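Local coordinates for protein condensin complex subunit 3 (Schizosaccharomyces pombe, PDB 5OQR) that serves as a HEAT-repeat regulatory subunit of condensin, the complex required for converting interphase chromatin into mitotic-like condensed chromosomes, at residues L708-A711 / N712-E716; L737-P740 / T741-S745; D76-Q79 / P80-H84; L45-K48 / K49-N53. All blocks are in the same frame, centred on the assembly; numbering follows the deposited sequence.

Contact 1: L708-A711 / N712-E716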
# COMPACT_ATOMS: atom_id res chain seq x y z
N LEU A 708 -29.77 5.90 10.77
CA LEU A 708 -31.16 6.31 10.83
C LEU A 708 -31.31 7.80 10.59
O LEU A 708 -32.31 8.25 10.02
CB LEU A 708 -31.77 5.92 12.18
CG LEU A 708 -33.30 5.88 12.22
CD1 LEU A 708 -33.85 4.80 11.30
CD2 LEU A 708 -33.78 5.65 13.64
N HIS A 709 -30.32 8.59 11.01
CA HIS A 709 -30.29 10.00 10.65
C HIS A 709 -30.10 10.17 9.15
O HIS A 709 -30.68 11.08 8.54
CB HIS A 709 -29.18 10.72 11.42
CG HIS A 709 -28.90 12.10 10.92
ND1 HIS A 709 -27.70 12.47 10.37
CD2 HIS A 709 -29.68 13.21 10.89
CE1 HIS A 709 -27.74 13.75 10.02
NE2 HIS A 709 -28.94 14.22 10.32
N LEU A 710 -29.30 9.30 8.53
CA LEU A 710 -29.09 9.38 7.09
C LEU A 710 -30.37 9.03 6.33
O LEU A 710 -30.64 9.61 5.27
CB LEU A 710 -27.95 8.46 6.68
CG LEU A 710 -27.57 8.46 5.20
CD1 LEU A 710 -27.12 9.84 4.76
CD2 LEU A 710 -26.50 7.43 4.92
N ALA A 711 -31.15 8.09 6.85
CA ALA A 711 -32.45 7.79 6.25
C ALA A 711 -33.31 9.04 6.19
O ALA A 711 -33.90 9.36 5.15
CB ALA A 711 -33.14 6.69 7.04
N ASN A 712 -33.39 9.78 7.30
CA ASN A 712 -34.15 11.03 7.31
C ASN A 712 -33.61 12.00 6.27
O ASN A 712 -34.38 12.69 5.59
CB ASN A 712 -34.11 11.66 8.70
CG ASN A 712 -34.67 10.74 9.76
OD1 ASN A 712 -35.51 9.89 9.48
ND2 ASN A 712 -34.21 10.92 10.99
N MET A 713 -32.28 12.08 6.12
CA MET A 713 -31.69 12.95 5.10
C MET A 713 -32.16 12.54 3.71
O MET A 713 -32.54 13.39 2.90
CB MET A 713 -30.16 12.90 5.18
CG MET A 713 -29.58 13.36 6.50
SD MET A 713 -30.05 15.03 6.96
CE MET A 713 -29.34 15.96 5.61
N ILE A 714 -32.13 11.24 3.42
CA ILE A 714 -32.54 10.76 2.11
C ILE A 714 -33.99 11.13 1.83
O ILE A 714 -34.31 11.67 0.77
CB ILE A 714 -32.31 9.23 2.02
CG1 ILE A 714 -30.81 8.93 2.10
CG2 ILE A 714 -32.90 8.68 0.72
CD1 ILE A 714 -30.48 7.46 2.24
N PHE A 715 -34.88 10.87 2.78
CA PHE A 715 -36.29 11.19 2.57
C PHE A 715 -36.48 12.66 2.23
O PHE A 715 -37.31 13.00 1.38
CB PHE A 715 -37.11 10.83 3.82
CG PHE A 715 -37.25 9.35 4.04
CD1 PHE A 715 -37.66 8.52 3.02
CD2 PHE A 715 -36.96 8.80 5.27
CE1 PHE A 715 -37.79 7.16 3.22
CE2 PHE A 715 -37.08 7.44 5.48
CZ PHE A 715 -37.50 6.62 4.45
N GLU A 716 -35.71 13.54 2.87
CA GLU A 716 -35.85 14.97 2.63
C GLU A 716 -35.21 15.42 1.33
O GLU A 716 -35.51 16.53 0.86
CB GLU A 716 -35.24 15.75 3.80
CG GLU A 716 -36.09 15.73 5.05
CD GLU A 716 -35.35 16.25 6.27
OE1 GLU A 716 -34.13 16.49 6.16
OE2 GLU A 716 -35.99 16.41 7.33
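M713 lies one helical turn on from H709 and leans back against its imidazole. From the backbone outward, M713 CB sits 3.3 Å from L710 O and 4.3 Å from L710 CD1. M713 CG, anti to the carbonyl carbon (chi1 -60°), passes over one face of the H709 ring, 4.1 Å from its centroid, a CH-pi contact displaced toward the rim. The bend at chi2 (-57°) then brings M713 SD to 3.6 Å from H709 NE2 in an oblique sulfur-aromatic approach. W643 also stacks on this imidazole.

Round the helix, L710 CG meets I714 CD1 at 4.3 Å, and A711 CB meets F715 CE2 at the same distance. The backbone beneath is regular alpha helix: I714 N donates to L710 O at 2.9 Å, and F715 N to A711 O at 3.0 Å. N712 sends OD1 to a hydrogen bond with T751 OG1 of helix 745-759; an alanine here would probably leave that hydroxyl without its partner and cost the two helices a polar link. The turn lies in HEAT 9, and helices 639-661, 725-736 and 745-759 cover its faces, as in the stacked-helix packing of a HEAT-repeat solenoid.

Contact 2: L737-P740 / T741-S745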
# COMPACT_ATOMS: atom_id res chain seq x y z
N LEU A 737 -28.70 0.51 4.49
CA LEU A 737 -28.46 1.07 5.80
C LEU A 737 -28.41 -0.02 6.86
O LEU A 737 -29.05 -1.07 6.74
CB LEU A 737 -29.55 2.08 6.16
CG LEU A 737 -29.68 3.30 5.25
CD1 LEU A 737 -30.92 4.10 5.61
CD2 LEU A 737 -28.44 4.17 5.33
N LYS A 738 -27.62 0.22 7.89
CA LYS A 738 -27.48 -0.67 9.04
C LYS A 738 -28.17 0.00 10.22
O LYS A 738 -27.56 0.80 10.94
CB LYS A 738 -26.02 -0.97 9.34
CG LYS A 738 -25.44 -2.12 8.53
CD LYS A 738 -24.15 -2.63 9.15
CE LYS A 738 -24.41 -3.44 10.42
NZ LYS A 738 -23.23 -3.44 11.33
N ILE A 739 -29.44 -0.33 10.42
CA ILE A 739 -30.25 0.26 11.48
C ILE A 739 -30.25 -0.72 12.65
O ILE A 739 -30.69 -1.87 12.47
CB ILE A 739 -31.68 0.54 11.00
CG1 ILE A 739 -31.65 1.28 9.65
CG2 ILE A 739 -32.43 1.36 12.03
CD1 ILE A 739 -30.91 2.60 9.67
N PRO A 740 -29.77 -0.34 13.82
CA PRO A 740 -29.87 -1.24 14.98
C PRO A 740 -31.32 -1.39 15.43
O PRO A 740 -32.19 -0.58 15.10
CB PRO A 740 -29.01 -0.57 16.05
CG PRO A 740 -28.91 0.85 15.62
CD PRO A 740 -28.97 0.85 14.14
N THR A 741 -31.56 -2.43 16.22
CA THR A 741 -32.90 -2.78 16.67
C THR A 741 -33.15 -2.41 18.12
O THR A 741 -34.23 -2.70 18.64
CB THR A 741 -33.14 -4.28 16.48
OG1 THR A 741 -32.27 -5.02 17.35
CG2 THR A 741 -32.88 -4.69 15.04
N ASP A 742 -32.19 -1.77 18.79
CA ASP A 742 -32.31 -1.43 20.20
C ASP A 742 -32.45 0.06 20.44
O ASP A 742 -32.32 0.52 21.58
CB ASP A 742 -31.10 -1.96 20.97
CG ASP A 742 -29.80 -1.29 20.55
OD1 ASP A 742 -29.72 -0.82 19.40
OD2 ASP A 742 -28.86 -1.24 21.38
N LEU A 743 -32.73 0.84 19.39
CA LEU A 743 -32.87 2.28 19.55
C LEU A 743 -34.20 2.60 20.23
O LEU A 743 -35.12 1.77 20.26
CB LEU A 743 -32.80 2.98 18.20
CG LEU A 743 -31.49 2.84 17.42
CD1 LEU A 743 -31.68 3.31 15.99
CD2 LEU A 743 -30.38 3.61 18.10
N PRO A 744 -34.33 3.80 20.79
CA PRO A 744 -35.63 4.23 21.32
C PRO A 744 -36.70 4.20 20.24
O PRO A 744 -36.43 4.30 19.05
CB PRO A 744 -35.36 5.67 21.79
CG PRO A 744 -33.91 5.70 22.08
CD PRO A 744 -33.26 4.75 21.13
N SER A 745 -37.95 4.06 20.70
CA SER A 745 -39.08 4.00 19.77
C SER A 745 -39.31 5.34 19.08
O SER A 745 -39.71 5.38 17.91
CB SER A 745 -40.34 3.56 20.50
OG SER A 745 -40.21 2.24 21.00
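L743 turns its isopropyl end onto the ring of P740, three residues earlier, where the chain bends through T741 and D742. The two side chains cross obliquely. The leucine presents its branch point as well as its methyls: L743 CG and CD1 both lie 3.7 Å from P740 CG, and CD2 is 4.0 Å from the same ring carbon. CG of L743 stands anti to its carbonyl carbon (chi1 -62°), which carries the branch back over the proline. L743 CD1 lies 4.5 Å from I739 CG2, a looser apolar touch.

D742 approaches the ring at a different atom. Its CG lies between the backbone N and the carbonyl carbon (chi1 65°), and this brings D742 OD1 to 3.4 Å from P740 CB. No hydrogen bond joins the two halves of the bend directly. Y748 bridges them instead, since its OH is hydrogen-bonded to both P740 O and L743 N. I739 packs on H707 and L708 of helix 706-717, while T741 touches N783 of helix 767-785. This is a surface turn between helices at the end of HEAT 9, with a small apolar contact of P740 and L743; it leads from helix 725-736 to helix 745-759, with P744 in the N-cap position of the latter.

Contact 3: D76-Q79 / P80-H84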
# COMPACT_ATOMS: atom_id res chain seq x y z
N ASP A 76 1.88 -47.70 -24.04
CA ASP A 76 1.62 -46.27 -24.10
C ASP A 76 0.15 -46.06 -23.74
O ASP A 76 -0.73 -46.20 -24.59
CB ASP A 76 1.95 -45.70 -25.47
CG ASP A 76 3.44 -45.71 -25.76
OD1 ASP A 76 4.23 -45.82 -24.81
OD2 ASP A 76 3.81 -45.60 -26.95
N ILE A 77 -0.10 -45.73 -22.48
CA ILE A 77 -1.46 -45.50 -21.99
C ILE A 77 -1.78 -44.03 -21.80
O ILE A 77 -2.96 -43.68 -21.65
CB ILE A 77 -1.71 -46.28 -20.68
CG1 ILE A 77 -3.16 -46.09 -20.20
CG2 ILE A 77 -0.72 -45.86 -19.60
CD1 ILE A 77 -3.55 -46.97 -19.04
N VAL A 78 -0.78 -43.15 -21.83
CA VAL A 78 -1.04 -41.72 -21.69
C VAL A 78 -1.75 -41.18 -22.92
O VAL A 78 -2.61 -40.29 -22.82
CB VAL A 78 0.27 -40.96 -21.42
CG1 VAL A 78 0.00 -39.45 -21.35
CG2 VAL A 78 0.89 -41.44 -20.12
N GLN A 79 -1.42 -41.70 -24.11
CA GLN A 79 -2.05 -41.20 -25.33
C GLN A 79 -3.51 -41.61 -25.40
O GLN A 79 -4.37 -40.74 -25.63
CB GLN A 79 -1.27 -41.65 -26.56
CG GLN A 79 0.25 -41.51 -26.45
CD GLN A 79 0.80 -40.36 -27.27
OE1 GLN A 79 0.07 -39.63 -27.94
NE2 GLN A 79 2.12 -40.18 -27.22
N PRO A 80 -3.88 -42.88 -25.20
CA PRO A 80 -5.31 -43.22 -25.19
C PRO A 80 -6.10 -42.48 -24.13
O PRO A 80 -7.19 -41.96 -24.41
CB PRO A 80 -5.31 -44.74 -24.95
CG PRO A 80 -3.95 -45.19 -25.35
CD PRO A 80 -3.03 -44.08 -25.02
N ILE A 81 -5.59 -42.42 -22.90
CA ILE A 81 -6.33 -41.77 -21.82
C ILE A 81 -6.59 -40.31 -22.15
O ILE A 81 -7.67 -39.78 -21.89
CB ILE A 81 -5.57 -41.92 -20.48
CG1 ILE A 81 -6.41 -41.40 -19.32
CG2 ILE A 81 -4.24 -41.19 -20.53
CD1 ILE A 81 -5.78 -41.61 -17.96
N LEU A 82 -5.60 -39.63 -22.74
CA LEU A 82 -5.79 -38.23 -23.11
C LEU A 82 -6.78 -38.10 -24.26
O LEU A 82 -7.60 -37.18 -24.28
CB LEU A 82 -4.45 -37.59 -23.47
CG LEU A 82 -3.46 -37.34 -22.33
CD1 LEU A 82 -2.18 -36.72 -22.87
CD2 LEU A 82 -4.06 -36.44 -21.25
N LYS A 83 -6.70 -39.00 -25.23
CA LYS A 83 -7.65 -38.96 -26.34
C LYS A 83 -9.08 -39.18 -25.86
O LYS A 83 -10.02 -38.57 -26.38
CB LYS A 83 -7.28 -40.01 -27.39
CG LYS A 83 -6.03 -39.67 -28.20
CD LYS A 83 -5.97 -40.48 -29.48
CE LYS A 83 -6.97 -39.97 -30.51
NZ LYS A 83 -7.54 -41.07 -31.33
N HIS A 84 -9.26 -40.06 -24.87
CA HIS A 84 -10.60 -40.33 -24.37
C HIS A 84 -11.16 -39.15 -23.59
O HIS A 84 -12.34 -38.82 -23.71
CB HIS A 84 -10.59 -41.58 -23.49
CG HIS A 84 -11.86 -41.78 -22.72
ND1 HIS A 84 -12.91 -42.53 -23.20
CD2 HIS A 84 -12.24 -41.34 -21.50
CE1 HIS A 84 -13.89 -42.53 -22.31
NE2 HIS A 84 -13.51 -41.81 -21.27
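V78 and L82 face the same way one turn apart, and their methyls make the apolar part of this contact. V78 CG1 reaches L82 CD1 at 3.8 Å, the two side chains lying alongside each other. L82 holds CG anti to its carbonyl carbon (chi1 -71°), which sets the branch beside V78, and CD1 also passes V78 O.

The hydrogen bonds are all between backbone groups, and they build the first turns of helix 78-86, at the start of HEAT 2. I81 N donates to I77 O at 3.2 Å, L82 N to V78 O at 3.1 Å and K83 N to Q79 O at 2.9 Å. In the first two the donor is tilted some 30° out of the carbonyl plane.

A third kind of contact is the proline ring. P80 is the third residue of the helix, a first-turn position where the missing N-H of proline is tolerated, and it has no hydrogen to give to D76 O. P80 CD lies 3.2 Å from D76 O, and P80 CG 3.5 Å from it. A glycine here would probably remove this ring packing, leaving the first turn freer to flex and opening a gap beside E34.

Around the helix, I77, P80 and I81 pack on helix 33-42. V78, I81 and L82 meet helix 94-108, while Q79, L82 and K83 touch L118 of helix 116-129.

Contact 4: L45-K48 / K49-N53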
# COMPACT_ATOMS: atom_id res chain seq x y z
N LEU A 45 -15.53 -38.37 -13.40
CA LEU A 45 -16.18 -37.18 -13.95
C LEU A 45 -17.52 -36.90 -13.28
O LEU A 45 -18.00 -35.77 -13.33
CB LEU A 45 -16.38 -37.33 -15.45
CG LEU A 45 -15.16 -37.76 -16.28
CD1 LEU A 45 -15.45 -37.58 -17.76
CD2 LEU A 45 -13.91 -36.98 -15.88
N THR A 46 -18.13 -37.91 -12.66
CA THR A 46 -19.44 -37.72 -12.04
C THR A 46 -19.33 -37.12 -10.65
O THR A 46 -20.22 -36.37 -10.23
CB THR A 46 -20.20 -39.05 -11.97
OG1 THR A 46 -21.44 -38.86 -11.27
CG2 THR A 46 -19.39 -40.13 -11.27
N VAL A 47 -18.26 -37.43 -9.92
CA VAL A 47 -18.09 -36.90 -8.57
C VAL A 47 -17.85 -35.40 -8.63
O VAL A 47 -17.01 -34.92 -9.41
CB VAL A 47 -16.94 -37.61 -7.84
CG1 VAL A 47 -17.36 -39.02 -7.46
CG2 VAL A 47 -15.67 -37.63 -8.69
N LYS A 48 -18.58 -34.64 -7.82
CA LYS A 48 -18.40 -33.20 -7.74
C LYS A 48 -17.15 -32.87 -6.94
O LYS A 48 -16.64 -33.67 -6.16
CB LYS A 48 -19.63 -32.55 -7.10
CG LYS A 48 -20.94 -32.76 -7.86
CD LYS A 48 -20.94 -32.01 -9.18
CE LYS A 48 -22.17 -32.31 -10.02
NZ LYS A 48 -22.08 -33.66 -10.67
N LYS A 49 -16.64 -31.65 -7.15
CA LYS A 49 -15.46 -31.21 -6.43
C LYS A 49 -15.71 -31.23 -4.92
O LYS A 49 -16.85 -31.18 -4.45
CB LYS A 49 -15.05 -29.80 -6.87
CG LYS A 49 -13.95 -29.19 -6.01
CD LYS A 49 -13.26 -28.01 -6.66
CE LYS A 49 -12.23 -27.41 -5.71
NZ LYS A 49 -11.20 -26.60 -6.42
N GLY A 50 -14.62 -31.31 -4.17
CA GLY A 50 -14.69 -31.41 -2.73
C GLY A 50 -14.58 -32.81 -2.19
O GLY A 50 -14.73 -33.01 -0.98
N ASN A 51 -14.32 -33.80 -3.05
CA ASN A 51 -14.27 -35.20 -2.65
C ASN A 51 -12.81 -35.59 -2.47
O ASN A 51 -12.03 -35.60 -3.43
CB ASN A 51 -14.94 -36.08 -3.70
CG ASN A 51 -15.27 -37.46 -3.17
OD1 ASN A 51 -14.53 -38.01 -2.35
ND2 ASN A 51 -16.38 -38.02 -3.62
N SER A 52 -12.43 -35.90 -1.23
CA SER A 52 -11.06 -36.33 -0.96
C SER A 52 -10.70 -37.56 -1.78
O SER A 52 -9.56 -37.70 -2.23
CB SER A 52 -10.88 -36.60 0.53
OG SER A 52 -12.03 -37.22 1.08
N ASN A 53 -11.66 -38.45 -2.00
CA ASN A 53 -11.43 -39.68 -2.76
C ASN A 53 -10.92 -39.39 -4.16
O ASN A 53 -9.77 -39.70 -4.49
CB ASN A 53 -12.71 -40.50 -2.85
CG ASN A 53 -13.11 -41.11 -1.53
OD1 ASN A 53 -12.44 -40.91 -0.52
ND2 ASN A 53 -14.20 -41.86 -1.53
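V47 and N51 meet across the loop that leads into helix 52-69, and N51 is the N-cap of that helix. The touch is light: V47 CG1 lies 4.1 Å from N51 ND2, with the two side chains crossing at about a right angle. The asparagine extends CG anti to its backbone N (chi1 -163°), which lets the amide serve two sides: ND2 borders the valine methyl, while N51 OD1 accepts from N53 N at 2.9 Å. That capping bond is bent, 138° at the hydrogen, and takes up one of the amide N-H groups at the start of the helix. Nearer the backbone, N51 CB stands 3.8 Å from K48 O.

The next shell shapes the loop. At the positive phi of G50, 97°, a side chain would collide with the K49 carbonyl oxygen, so the position between K49 and the cap suits glycine. From outside, R99 of helix 94-108 reaches the loop: its NE is hydrogen-bonded to V47 O, and its NH2 makes a weaker bond to K48 O. K49 lies on Y98 of the same helix.

The second protein of the assembly also comes up to this loop, packing an apolar side chain on V47 and a polar one on N51. On the lysine side, K48 folds back along its own segment. Its chain bends at chi2 and again at chi4, and K48 NZ finishes in a weak hydrogen bond to T46 O, 3.3 Å away.

How the contacts relate
The four contacts fall into two pairs near opposite ends of the chain. Contact 1 lies in HEAT 9 and contact 2 at its end, with centres 14 Å apart, and they touch: A711 CB meets L737 CD1 at 3.7 Å and L708 CD2 meets L743 CD1 at 3.9 Å, so the loop of contact 2 packs on the helix of contact 1. Contacts 3 and 4 have centres 22 Å apart and nearest atoms about 6 Å apart without touching; both meet helix 94-108. Between the pairs, contacts 1 and 3 stand about 67 Å apart, centre to centre. The second protein of the assembly packs against contact 4, whereas no other chain of the assembly touches contacts 1 and 2.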